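PDB 4HVT: post-proline cleaving enzyme from Rickettsia typhi, which probably cleaves peptides on the carboxyl side of proline residues as a serine-type oligopeptidase. Local coordinates for residues 22-27 with 653-658; 151-156 with 646-651; 208-213 with 234-239; 216-221 with 243-248. All coordinates share one frame; numbering follows the deposited sequence.

Contact 1: 22-27 with 653-658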
loop_
_atom_site.group_PDB
_atom_site.type_symbol
_atom_site.label_atom_id
_atom_site.label_comp_id
_atom_site.label_asym_id
_atom_site.label_seq_id
_atom_site.Cartn_x
_atom_site.Cartn_y
_atom_site.Cartn_z
ATOM N N LYS A 22 30.487 16.130 4.521
ATOM C CA LYS A 22 31.587 15.284 4.075
ATOM C C LYS A 22 31.726 14.066 5.014
ATOM O O LYS A 22 32.101 12.995 4.556
ATOM C CB LYS A 22 32.909 16.088 3.988
ATOM N N GLU A 23 31.401 14.214 6.304
ATOM C CA GLU A 23 31.485 13.087 7.261
ATOM C C GLU A 23 30.394 12.081 6.970
ATOM O O GLU A 23 30.567 10.884 7.224
ATOM C CB GLU A 23 31.319 13.531 8.730
ATOM N N THR A 24 29.290 12.578 6.399
ATOM C CA THR A 24 28.067 11.770 6.169
ATOM C C THR A 24 28.047 11.067 4.797
ATOM O O THR A 24 27.176 10.222 4.546
ATOM C CB THR A 24 26.797 12.660 6.088
ATOM O OG1 THR A 24 26.842 13.463 4.900
ATOM C CG2 THR A 24 26.635 13.553 7.221
ATOM N N LYS A 25 28.960 11.442 3.894
ATOM C CA LYS A 25 28.783 11.179 2.457
ATOM C C LYS A 25 28.752 9.693 2.102
ATOM O O LYS A 25 27.963 9.269 1.253
ATOM C CB LYS A 25 29.872 11.909 1.625
ATOM N N PHE A 26 29.574 8.896 2.787
ATOM C CA PHE A 26 29.567 7.419 2.592
ATOM C C PHE A 26 28.202 6.735 2.720
ATOM O O PHE A 26 27.966 5.748 2.079
ATOM C CB PHE A 26 30.594 6.728 3.534
ATOM C CG PHE A 26 30.183 6.632 5.015
ATOM C CD1 PHE A 26 30.188 7.746 5.824
ATOM C CD2 PHE A 26 29.836 5.405 5.593
ATOM C CE1 PHE A 26 29.857 7.679 7.166
ATOM C CE2 PHE A 26 29.501 5.324 6.923
ATOM C CZ PHE A 26 29.484 6.458 7.722
ATOM N N LEU A 27 27.352 7.231 3.605
ATOM C CA LEU A 27 26.002 6.663 3.851
ATOM C C LEU A 27 25.012 6.904 2.668
ATOM O O LEU A 27 23.985 6.207 2.495
ATOM C CB LEU A 27 25.448 7.319 5.105
ATOM C CG LEU A 27 26.146 6.998 6.421
ATOM C CD1 LEU A 27 25.600 7.941 7.460
ATOM C CD2 LEU A 27 25.968 5.550 6.769
ATOM N N HIS A 653 15.056 5.268 -0.244
ATOM C CA HIS A 653 16.503 5.102 -0.096
ATOM C C HIS A 653 16.859 4.951 1.400
ATOM O O HIS A 653 16.314 5.628 2.233
ATOM C CB HIS A 653 17.276 6.250 -0.734
ATOM C CG HIS A 653 18.747 5.985 -0.923
ATOM N ND1 HIS A 653 19.665 5.984 0.101
ATOM C CD2 HIS A 653 19.466 5.798 -2.054
ATOM C CE1 HIS A 653 20.870 5.740 -0.374
ATOM N NE2 HIS A 653 20.777 5.657 -1.694
ATOM N N PRO A 654 17.774 4.057 1.722
ATOM C CA PRO A 654 18.154 3.968 3.165
ATOM C C PRO A 654 18.861 5.156 3.810
ATOM O O PRO A 654 19.013 5.162 5.030
ATOM C CB PRO A 654 19.111 2.776 3.201
ATOM C CG PRO A 654 19.674 2.641 1.821
ATOM C CD PRO A 654 18.539 3.093 0.911
ATOM N N TRP A 655 19.306 6.136 3.006
ATOM C CA TRP A 655 19.925 7.351 3.504
ATOM C C TRP A 655 19.137 7.939 4.683
ATOM O O TRP A 655 19.683 8.299 5.688
ATOM C CB TRP A 655 19.982 8.407 2.412
ATOM C CG TRP A 655 20.218 9.817 2.909
ATOM C CD1 TRP A 655 19.334 10.837 2.947
ATOM C CD2 TRP A 655 21.434 10.335 3.455
ATOM N NE1 TRP A 655 19.894 11.962 3.452
ATOM C CE2 TRP A 655 21.200 11.704 3.760
ATOM C CE3 TRP A 655 22.695 9.794 3.674
ATOM C CZ2 TRP A 655 22.173 12.529 4.296
ATOM C CZ3 TRP A 655 23.688 10.649 4.192
ATOM C CH2 TRP A 655 23.399 11.983 4.509
ATOM N N HIS A 656 17.810 7.962 4.558
ATOM C CA HIS A 656 17.004 8.638 5.585
ATOM C C HIS A 656 17.157 8.023 6.961
ATOM O O HIS A 656 17.324 8.735 7.951
ATOM C CB HIS A 656 15.515 8.709 5.186
ATOM C CG HIS A 656 15.279 9.423 3.900
ATOM N ND1 HIS A 656 15.187 10.793 3.824
ATOM C CD2 HIS A 656 15.094 8.965 2.632
ATOM C CE1 HIS A 656 14.960 11.151 2.566
ATOM N NE2 HIS A 656 14.938 10.060 1.825
ATOM N N GLY A 657 17.107 6.708 7.014
ATOM C CA GLY A 657 17.236 5.986 8.304
ATOM C C GLY A 657 18.689 6.070 8.798
ATOM O O GLY A 657 18.952 6.311 9.990
ATOM N N ARG A 658 19.622 5.900 7.863
ATOM C CA ARG A 658 21.030 5.910 8.186
ATOM C C ARG A 658 21.437 7.247 8.777
ATOM O O ARG A 658 22.066 7.285 9.843
ATOM C CB ARG A 658 21.859 5.670 6.948
ATOM C CG ARG A 658 21.951 4.240 6.545
ATOM C CD ARG A 658 22.421 4.144 5.112
ATOM N NE ARG A 658 22.628 2.783 4.665
ATOM C CZ ARG A 658 23.160 2.463 3.484
ATOM N NH1 ARG A 658 23.600 3.402 2.640
ATOM N NH2 ARG A 658 23.292 1.182 3.167
#

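Contact 2: 151-156 with 646-651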
loop_
_atom_site.group_PDB
_atom_site.type_symbol
_atom_site.label_atom_id
_atom_site.label_comp_id
_atom_site.label_asym_id
_atom_site.label_seq_id
_atom_site.Cartn_x
_atom_site.Cartn_y
_atom_site.Cartn_z
ATOM N N GLY A 151 14.130 -9.982 -4.241
ATOM C CA GLY A 151 13.809 -9.390 -2.923
ATOM C C GLY A 151 12.741 -8.330 -3.000
ATOM O O GLY A 151 11.801 -8.427 -3.831
ATOM N N GLY A 152 12.908 -7.295 -2.171
ATOM C CA GLY A 152 11.935 -6.227 -2.063
ATOM C C GLY A 152 12.279 -5.044 -2.946
ATOM O O GLY A 152 11.825 -3.904 -2.664
ATOM N N LYS A 153 13.028 -5.272 -4.031
ATOM C CA LYS A 153 13.219 -4.187 -4.977
ATOM C C LYS A 153 11.879 -3.727 -5.588
ATOM O O LYS A 153 10.933 -4.525 -5.708
ATOM C CB LYS A 153 14.156 -4.596 -6.111
ATOM C CG LYS A 153 15.596 -4.774 -5.653
ATOM C CD LYS A 153 16.611 -4.646 -6.768
ATOM C CE LYS A 153 16.528 -5.827 -7.695
ATOM N NZ LYS A 153 17.403 -5.470 -8.839
ATOM N N ASP A 154 11.802 -2.447 -5.942
ATOM C CA ASP A 154 10.701 -1.917 -6.753
ATOM C C ASP A 154 10.892 -2.374 -8.220
ATOM O O ASP A 154 9.949 -2.585 -8.970
ATOM C CB ASP A 154 10.627 -0.379 -6.713
ATOM C CG ASP A 154 10.104 0.202 -5.392
ATOM O OD1 ASP A 154 9.721 -0.538 -4.449
ATOM O OD2 ASP A 154 10.086 1.454 -5.292
ATOM N N GLU A 155 12.133 -2.457 -8.646
ATOM C CA GLU A 155 12.460 -3.019 -9.962
ATOM C C GLU A 155 11.931 -4.411 -10.038
ATOM O O GLU A 155 12.128 -5.193 -9.114
ATOM C CB GLU A 155 13.958 -3.083 -10.139
ATOM C CG GLU A 155 14.602 -1.721 -10.367
ATOM C CD GLU A 155 16.083 -1.808 -10.618
ATOM O OE1 GLU A 155 16.784 -2.426 -9.828
ATOM O OE2 GLU A 155 16.562 -1.200 -11.637
ATOM N N MET A 156 11.317 -4.738 -11.169
ATOM C CA MET A 156 10.712 -6.051 -11.356
ATOM C C MET A 156 10.743 -6.483 -12.836
ATOM O O MET A 156 11.108 -5.693 -13.727
ATOM C CB MET A 156 9.307 -6.072 -10.802
ATOM C CG MET A 156 8.372 -5.010 -11.336
ATOM S SD MET A 156 6.709 -5.110 -10.539
ATOM C CE MET A 156 7.020 -4.916 -8.866
ATOM N N SER A 646 16.381 -0.263 4.545
ATOM C CA SER A 646 16.849 -1.414 3.744
ATOM C C SER A 646 17.747 -0.957 2.606
ATOM O O SER A 646 17.477 0.055 1.968
ATOM C CB SER A 646 15.689 -2.271 3.216
ATOM O OG SER A 646 16.145 -3.314 2.317
ATOM N N VAL A 647 18.794 -1.742 2.388
ATOM C CA VAL A 647 19.741 -1.574 1.317
ATOM C C VAL A 647 18.985 -1.476 -0.040
ATOM O O VAL A 647 19.367 -0.695 -0.889
ATOM C CB VAL A 647 20.773 -2.751 1.328
ATOM C CG1 VAL A 647 21.666 -2.693 0.084
ATOM C CG2 VAL A 647 21.646 -2.697 2.588
ATOM N N LEU A 648 17.939 -2.265 -0.214
ATOM C CA LEU A 648 17.236 -2.363 -1.479
ATOM C C LEU A 648 15.936 -1.574 -1.457
ATOM O O LEU A 648 15.027 -1.839 -2.248
ATOM C CB LEU A 648 17.022 -3.832 -1.829
ATOM C CG LEU A 648 18.322 -4.567 -2.217
ATOM C CD1 LEU A 648 18.010 -6.024 -2.521
ATOM C CD2 LEU A 648 18.999 -3.899 -3.391
ATOM N N ASP A 649 15.814 -0.649 -0.501
ATOM C CA ASP A 649 14.680 0.277 -0.508
ATOM C C ASP A 649 14.948 1.287 -1.617
ATOM O O ASP A 649 15.699 2.229 -1.447
ATOM C CB ASP A 649 14.490 0.947 0.864
ATOM C CG ASP A 649 13.214 1.822 0.941
ATOM O OD1 ASP A 649 12.784 2.474 -0.068
ATOM O OD2 ASP A 649 12.661 1.876 2.072
ATOM N N GLN A 650 14.331 1.039 -2.755
ATOM C CA GLN A 650 14.395 1.935 -3.885
ATOM C C GLN A 650 13.318 3.035 -3.888
ATOM O O GLN A 650 13.293 3.875 -4.824
ATOM C CB GLN A 650 14.266 1.111 -5.174
ATOM C CG GLN A 650 15.354 0.040 -5.235
ATOM C CD GLN A 650 15.288 -0.780 -6.511
ATOM O OE1 GLN A 650 14.216 -1.190 -6.908
ATOM N NE2 GLN A 650 16.463 -0.984 -7.179
ATOM N N ARG A 651 12.407 3.016 -2.932
ATOM C CA ARG A 651 11.343 4.012 -2.860
ATOM C C ARG A 651 11.962 5.286 -2.245
ATOM O O ARG A 651 12.101 6.287 -2.914
ATOM C CB ARG A 651 10.174 3.487 -2.023
ATOM C CG ARG A 651 8.865 4.250 -2.147
ATOM C CD ARG A 651 8.155 4.015 -3.500
ATOM N NE ARG A 651 8.075 2.582 -3.658
ATOM C CZ ARG A 651 7.234 1.800 -3.001
ATOM N NH1 ARG A 651 6.255 2.332 -2.244
ATOM N NH2 ARG A 651 7.388 0.471 -3.035
HETATM O O HOH W 1 11.914 -1.019 -2.686
HETATM O O HOH W 2 10.210 3.970 -6.427
#

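Contact 3: 208-213 with 234-239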
loop_
_atom_site.group_PDB
_atom_site.type_symbol
_atom_site.label_atom_id
_atom_site.label_comp_id
_atom_site.label_asym_id
_atom_site.label_seq_id
_atom_site.Cartn_x
_atom_site.Cartn_y
_atom_site.Cartn_z
ATOM N N GLU A 208 15.950 5.373 -20.284
ATOM C CA GLU A 208 14.491 5.383 -20.465
ATOM C C GLU A 208 13.802 5.387 -19.112
ATOM O O GLU A 208 13.003 4.523 -18.789
ATOM C CB GLU A 208 14.021 4.210 -21.311
ATOM C CG GLU A 208 14.437 4.333 -22.752
ATOM C CD GLU A 208 13.999 3.182 -23.613
ATOM O OE1 GLU A 208 14.059 2.017 -23.132
ATOM O OE2 GLU A 208 13.621 3.459 -24.787
ATOM N N ILE A 209 14.142 6.404 -18.318
ATOM C CA ILE A 209 13.595 6.586 -16.970
ATOM C C ILE A 209 13.338 8.073 -16.724
ATOM O O ILE A 209 13.964 8.924 -17.341
ATOM C CB ILE A 209 14.492 6.004 -15.847
ATOM C CG1 ILE A 209 15.896 6.571 -15.960
ATOM C CG2 ILE A 209 14.518 4.491 -15.946
ATOM C CD1 ILE A 209 16.801 6.183 -14.805
ATOM N N THR A 210 12.394 8.367 -15.833
ATOM C CA THR A 210 12.096 9.729 -15.434
ATOM C C THR A 210 13.049 10.105 -14.312
ATOM O O THR A 210 13.826 9.287 -13.819
ATOM C CB THR A 210 10.669 9.881 -14.913
ATOM O OG1 THR A 210 10.532 9.158 -13.689
ATOM C CG2 THR A 210 9.647 9.330 -15.936
ATOM N N SER A 211 12.939 11.355 -13.852
ATOM C CA SER A 211 13.710 11.822 -12.707
ATOM C C SER A 211 13.338 11.154 -11.409
ATOM O O SER A 211 14.129 11.199 -10.408
ATOM C CB SER A 211 13.537 13.335 -12.561
ATOM O OG SER A 211 14.246 13.950 -13.633
ATOM N N SER A 212 12.161 10.501 -11.384
ATOM C CA SER A 212 11.716 9.725 -10.232
ATOM C C SER A 212 12.176 8.251 -10.374
ATOM O O SER A 212 11.909 7.405 -9.479
ATOM C CB SER A 212 10.163 9.780 -10.127
ATOM O OG SER A 212 9.738 11.126 -9.868
ATOM N N LEU A 213 12.857 7.965 -11.491
ATOM C CA LEU A 213 13.553 6.714 -11.811
ATOM C C LEU A 213 12.604 5.601 -12.257
ATOM O O LEU A 213 13.044 4.473 -12.418
ATOM C CB LEU A 213 14.534 6.250 -10.715
ATOM C CG LEU A 213 15.508 7.304 -10.187
ATOM C CD1 LEU A 213 16.410 6.731 -9.095
ATOM C CD2 LEU A 213 16.301 7.947 -11.278
ATOM N N PHE A 234 5.302 5.051 -26.853
ATOM C CA PHE A 234 4.974 6.230 -26.070
ATOM C C PHE A 234 6.143 6.516 -25.150
ATOM O O PHE A 234 6.772 5.579 -24.693
ATOM C CB PHE A 234 3.676 6.060 -25.268
ATOM C CG PHE A 234 3.132 7.369 -24.790
ATOM C CD1 PHE A 234 2.694 8.329 -25.713
ATOM C CD2 PHE A 234 3.196 7.716 -23.437
ATOM C CE1 PHE A 234 2.257 9.608 -25.288
ATOM C CE2 PHE A 234 2.770 8.948 -23.005
ATOM C CZ PHE A 234 2.296 9.901 -23.914
ATOM N N GLU A 235 6.442 7.811 -24.956
ATOM C CA GLU A 235 7.478 8.230 -24.015
ATOM C C GLU A 235 7.041 9.483 -23.303
ATOM O O GLU A 235 6.411 10.371 -23.914
ATOM C CB GLU A 235 8.820 8.451 -24.707
ATOM C CG GLU A 235 9.938 8.829 -23.761
ATOM C CD GLU A 235 11.221 9.245 -24.497
ATOM O OE1 GLU A 235 11.604 8.563 -25.460
ATOM O OE2 GLU A 235 11.834 10.253 -24.096
ATOM N N VAL A 236 7.265 9.554 -21.992
ATOM C CA VAL A 236 6.981 10.807 -21.279
ATOM C C VAL A 236 8.259 11.608 -20.998
ATOM O O VAL A 236 9.370 11.055 -20.901
ATOM C CB VAL A 236 6.242 10.555 -19.931
ATOM C CG1 VAL A 236 4.873 9.921 -20.136
ATOM C CG2 VAL A 236 7.084 9.727 -19.002
ATOM N N PRO A 237 8.111 12.942 -20.801
ATOM C CA PRO A 237 9.272 13.724 -20.383
ATOM C C PRO A 237 9.878 13.259 -19.058
ATOM O O PRO A 237 9.198 12.695 -18.190
ATOM C CB PRO A 237 8.690 15.158 -20.225
ATOM C CG PRO A 237 7.467 15.179 -21.082
ATOM C CD PRO A 237 6.913 13.774 -20.902
ATOM N N LYS A 238 11.168 13.565 -18.883
ATOM C CA LYS A 238 11.894 13.247 -17.682
ATOM C C LYS A 238 11.251 13.803 -16.427
ATOM O O LYS A 238 11.384 13.215 -15.348
ATOM C CB LYS A 238 13.348 13.846 -17.768
ATOM C CG LYS A 238 14.367 12.761 -17.572
ATOM C CD LYS A 238 14.324 11.850 -18.802
ATOM C CE LYS A 238 15.708 11.486 -19.298
ATOM N NZ LYS A 238 16.126 10.154 -18.773
ATOM N N GLU A 239 10.566 14.945 -16.542
ATOM C CA GLU A 239 10.011 15.629 -15.376
ATOM C C GLU A 239 8.708 14.963 -14.949
ATOM O O GLU A 239 8.258 15.206 -13.863
ATOM C CB GLU A 239 9.722 17.120 -15.692
ATOM C CG GLU A 239 10.972 17.960 -16.043
ATOM C CD GLU A 239 11.568 17.764 -17.448
ATOM O OE1 GLU A 239 10.950 17.140 -18.379
ATOM O OE2 GLU A 239 12.738 18.237 -17.567
#

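Contact 4: 216-221 with 243-248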
loop_
_atom_site.group_PDB
_atom_site.type_symbol
_atom_site.label_atom_id
_atom_site.label_comp_id
_atom_site.label_asym_id
_atom_site.label_seq_id
_atom_site.Cartn_x
_atom_site.Cartn_y
_atom_site.Cartn_z
ATOM N N ASN A 216 10.101 5.507 -18.389
ATOM C CA ASN A 216 9.439 6.570 -19.099
ATOM C C ASN A 216 8.777 6.151 -20.432
ATOM O O ASN A 216 8.171 6.993 -21.100
ATOM C CB ASN A 216 10.390 7.743 -19.368
ATOM C CG ASN A 216 11.404 7.438 -20.470
ATOM O OD1 ASN A 216 11.653 6.291 -20.837
ATOM N ND2 ASN A 216 11.998 8.474 -21.009
ATOM N N SER A 217 8.869 4.889 -20.793
ATOM C CA SER A 217 8.401 4.458 -22.138
ATOM C C SER A 217 7.483 3.283 -22.101
ATOM O O SER A 217 7.561 2.505 -21.155
ATOM C CB SER A 217 9.601 4.122 -23.012
ATOM O OG SER A 217 10.466 5.235 -23.126
ATOM N N LEU A 218 6.649 3.129 -23.130
ATOM C CA LEU A 218 5.862 1.934 -23.349
ATOM C C LEU A 218 6.284 1.334 -24.645
ATOM O O LEU A 218 6.486 2.076 -25.629
ATOM C CB LEU A 218 4.374 2.311 -23.444
ATOM C CG LEU A 218 3.718 2.844 -22.147
ATOM C CD1 LEU A 218 2.258 3.270 -22.376
ATOM C CD2 LEU A 218 3.812 1.807 -21.044
ATOM N N TYR A 219 6.439 0.028 -24.638
ATOM C CA TYR A 219 6.778 -0.802 -25.798
ATOM C C TYR A 219 5.699 -1.862 -26.029
ATOM O O TYR A 219 5.079 -2.408 -25.073
ATOM C CB TYR A 219 8.093 -1.521 -25.581
ATOM C CG TYR A 219 9.355 -0.674 -25.739
ATOM C CD1 TYR A 219 9.829 0.195 -24.711
ATOM C CD2 TYR A 219 10.087 -0.729 -26.894
ATOM C CE1 TYR A 219 10.969 0.933 -24.873
ATOM C CE2 TYR A 219 11.266 0.041 -27.064
ATOM C CZ TYR A 219 11.705 0.856 -26.081
ATOM O OH TYR A 219 12.886 1.582 -26.316
ATOM N N ILE A 220 5.486 -2.160 -27.311
ATOM C CA ILE A 220 4.645 -3.291 -27.719
ATOM C C ILE A 220 5.576 -4.381 -28.276
ATOM O O ILE A 220 6.523 -4.103 -29.033
ATOM C CB ILE A 220 3.537 -2.834 -28.717
ATOM C CG1 ILE A 220 2.547 -3.927 -29.029
ATOM C CG2 ILE A 220 4.144 -2.289 -29.981
ATOM C CD1 ILE A 220 1.264 -3.416 -29.726
ATOM N N TRP A 221 5.292 -5.639 -27.933
ATOM C CA TRP A 221 6.218 -6.737 -28.194
ATOM C C TRP A 221 5.450 -7.961 -28.651
ATOM O O TRP A 221 4.475 -8.400 -27.974
ATOM C CB TRP A 221 7.036 -7.028 -26.940
ATOM C CG TRP A 221 8.229 -7.925 -27.135
ATOM C CD1 TRP A 221 8.927 -8.152 -28.292
ATOM C CD2 TRP A 221 8.926 -8.627 -26.099
ATOM N NE1 TRP A 221 9.943 -9.028 -28.056
ATOM C CE2 TRP A 221 9.965 -9.337 -26.712
ATOM C CE3 TRP A 221 8.741 -8.749 -24.727
ATOM C CZ2 TRP A 221 10.874 -10.123 -25.986
ATOM C CZ3 TRP A 221 9.608 -9.592 -24.009
ATOM C CH2 TRP A 221 10.654 -10.263 -24.659
ATOM N N VAL A 243 4.853 6.391 -16.493
ATOM C CA VAL A 243 3.822 6.046 -17.465
ATOM C C VAL A 243 3.407 4.593 -17.290
ATOM O O VAL A 243 4.244 3.733 -17.006
ATOM C CB VAL A 243 4.265 6.313 -18.906
ATOM C CG1 VAL A 243 5.370 5.387 -19.389
ATOM C CG2 VAL A 243 3.083 6.160 -19.838
ATOM N N SER A 244 2.126 4.333 -17.419
ATOM C CA SER A 244 1.598 2.965 -17.242
ATOM C C SER A 244 0.617 2.651 -18.367
ATOM O O SER A 244 0.097 3.546 -18.980
ATOM C CB SER A 244 0.916 2.785 -15.889
ATOM O OG SER A 244 -0.297 3.522 -15.789
ATOM N N ALA A 245 0.393 1.359 -18.588
ATOM C CA ALA A 245 -0.617 0.854 -19.524
ATOM C C ALA A 245 -1.423 -0.168 -18.774
ATOM O O ALA A 245 -0.936 -0.835 -17.872
ATOM C CB ALA A 245 0.018 0.220 -20.741
ATOM N N GLY A 246 -2.700 -0.238 -19.090
ATOM C CA GLY A 246 -3.594 -1.237 -18.537
ATOM C C GLY A 246 -4.819 -1.325 -19.417
ATOM O O GLY A 246 -4.959 -0.576 -20.347
ATOM N N LYS A 247 -5.728 -2.253 -19.150
ATOM C CA LYS A 247 -6.984 -2.298 -19.931
ATOM C C LYS A 247 -7.968 -1.219 -19.511
ATOM O O LYS A 247 -8.108 -0.916 -18.286
ATOM C CB LYS A 247 -7.649 -3.631 -19.759
ATOM C CG LYS A 247 -6.924 -4.817 -20.361
ATOM C CD LYS A 247 -7.144 -4.845 -21.887
ATOM C CE LYS A 247 -6.147 -5.701 -22.672
ATOM N NZ LYS A 247 -6.057 -7.073 -22.069
ATOM N N LEU A 248 -8.623 -0.599 -20.495
ATOM C CA LEU A 248 -9.669 0.374 -20.206
ATOM C C LEU A 248 -10.969 -0.259 -19.635
ATOM O O LEU A 248 -11.568 0.225 -18.667
ATOM C CB LEU A 248 -9.984 1.199 -21.445
ATOM C CG LEU A 248 -11.036 2.293 -21.365
ATOM C CD1 LEU A 248 -10.597 3.367 -20.373
ATOM C CD2 LEU A 248 -11.287 2.942 -22.712
#

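Contact 1: 22-27 with 653-658
Trp-655 pushes the rim of its six-membered ring against the turn at residues 24-27. Trp-655 CH2 lies 3.8 Å from Thr-24 CB, and Trp-655 CZ3 is 3.9 Å from Leu-27 CB. The Thr-24 carbonyl meets the indole at its edge, in its plane, with Thr-24 O 3.5 Å from Trp-655 CZ3. Trp-655 holds CG opposite its backbone N (chi1 163°), which sends the ring out from helix 655-664 to the N-terminal segment. Its NE1 bonds to Asp-594, and Phe-601 stacks on the ring. Helix 655-664 belongs to the alpha/beta-hydrolase domain. As in other prolyl oligopeptidases, the N-terminal residues pack against this domain although the propeller follows them in sequence. Arg-658 gives the polar bond: NH1 donates to Leu-27 O at 2.8 Å, in the guanidinium plane but tilted 32° from the carbonyl plane. Its side chain runs extended from CG to NE, passing Leu-27 CD2 at 4.1 Å from Arg-658 CB. Glu-676 forms a salt bridge with NE, and the carbonyls of Glu-29 and Ala-30 accept from NH1 and NH2, fixing the group's rotation. Pro-654 CG covers one guanidinium face. His-653 ND1 makes a capping bond before the helix, accepting from Trp-655 N at 2.9 Å.

Contact 2: 151-156 with 646-651
Gln-650 OE1 is gripped by two successive backbone amides. Glu-155 N donates to Gln-650 OE1 at 3.0 Å, nearly straight at 171°, and Asp-154 N adds a weak, bent bond. Gln-650 NE2, the other end of the same amide, donates to Glu-155 OE1 at 3.0 Å, from well above the carboxylate plane. Lys-153 NZ reaches that oxygen from the opposite face and also bridges to Glu-184. With its chain extended beyond CG, Gln-650 carries its amide across to segment 151-156, where both ends are bonded. This contact joins strand 155-162 of the propeller, with the loop before it, to the loop after strand 640-646 of the hydrolase domain. Asp-649 on that loop bonds to His-682, consistent with a Ser-His-Asp triad completed by Ser-566. Arg-651 grips Asp-154 side-on in a salt bridge. Arg-651 NE donates to Asp-154 OD2 at 2.8 Å and NH2 to Asp-154 OD1 at 2.9 Å, with the guanidinium and carboxylate planes 31° apart. Bends at chi2 and chi3 of Arg-651 fold the group back to this carboxylate. A water accepts from Gln-650 N at 3.2 Å, and a second donates to Asp-154 OD2 at 2.8 Å. Leu-648 CD1 packs on Lys-153 CG at 4.1 Å.

Contact 3: 208-213 with 234-239
The chain at Thr-210 runs close past Lys-238, their CA atoms 4.2 Å apart, and then enters a type I beta turn from Thr-210 to Leu-213. Ser-211 N donates to Lys-238 O at 2.8 Å, in the carbonyl plane and nearly straight at 170°. Thr-210 CB leans on the same carbonyl oxygen, 3.4 Å from Lys-238 O. The Lys-238 side chain curls back to the loop it faces. It is bent at chi2, chi3 and chi4, which lets Lys-238 NZ donate to Ile-209 O at 2.9 Å, again in the carbonyl plane. The Asn-207 carbonyl also accepts from NZ, so the ammonium group clasps two backbone oxygens of one loop. Lys-238 CD rests 3.3 Å from Ile-209 O on the way. Residues 208-213 belong to the connection between the second and third strands of one propeller blade, 197-200 and 217-222. Residues 234-239 finish its fourth strand, 231-235, and lead into the next blade. Thr-210 has OG1 between its backbone N and carbonyl carbon (chi1 67°), where it accepts from Ser-212 N at 3.1 Å in an ST turn. The same hydroxyl bonds to the Ile-241 carbonyl. The Thr-210 methyl CG2 instead turns to the strand end and packs 4.0 Å from Val-236 CG2. Just before Ile-209, Glu-208 bonds to Tyr-219 and forms a salt bridge with Lys-232, which Glu-235 shares.

Contact 4: 216-221 with 243-248
Apolar contacts carry this packing of two strands from different sheets. Leu-218, Val-243 and Ala-245 all point their CB toward the other strand, while Ser-217 and Ser-244 point away, as expected of alternating strand residues. Leu-218 CD1 meets Val-243 CG2 at 3.9 Å. Both methyls of Leu-218 reach Ala-245, with Leu-218 CD2 4.1 Å from Ala-245 CB. Leu-218 CG is set beside its backbone N (chi1 -67°), and the chain then runs straight on, which sets its forked end against Val-243 and Ala-245. Ile-260 of strand 257-263 also touches Leu-218.

Contacts of methyl groups with backbone make up the second kind. Val-243 CG1 rests 3.6 Å from Asn-216 C, on the peptide that leads into strand 217-222. Its two methyls thus divide the work, CG1 against the backbone and CG2 against the leucine. In the other direction, Leu-218 CD1 lies 4.0 Å from Ser-244 O. Phe-234 and Val-236 add their side chains to Val-243.

As for polar bonds, Leu-218 pairs by backbone with strand 231-235. Between the two sheets, Ala-245 O has a weak bond to Thr-191 OG1.

The strand axes come within 7.1 Å at an angle of 35°, so the layers stack face to face in roughly the same direction. One strand is third in its four-stranded antiparallel sheet and the other is first in the next. This is the packing of adjacent blades in a beta-propeller, here with a leucine, a valine and an alanine between the two sheets.

From the N terminus, residues 22-27 open the longest loop, which contact 1 closes only at 653-658. Contact 2 is nested inside it, closing 151-156 onto 646-651. The two touch through Pro-654, which packs against Ser-646 and Asp-649. Contacts 3 and 4 lie within the loop of contact 2 and cross, since their segments alternate along the chain. They meet at Glu-208 with Tyr-219 and at Val-236 with Asn-216. Contact 1 ties the N-terminal segment to the hydrolase domain, and contact 2 ties the propeller to it. Contact 3 joins the loop before the third strand of one blade to the chain leaving its fourth, and contact 4 packs that blade on the next.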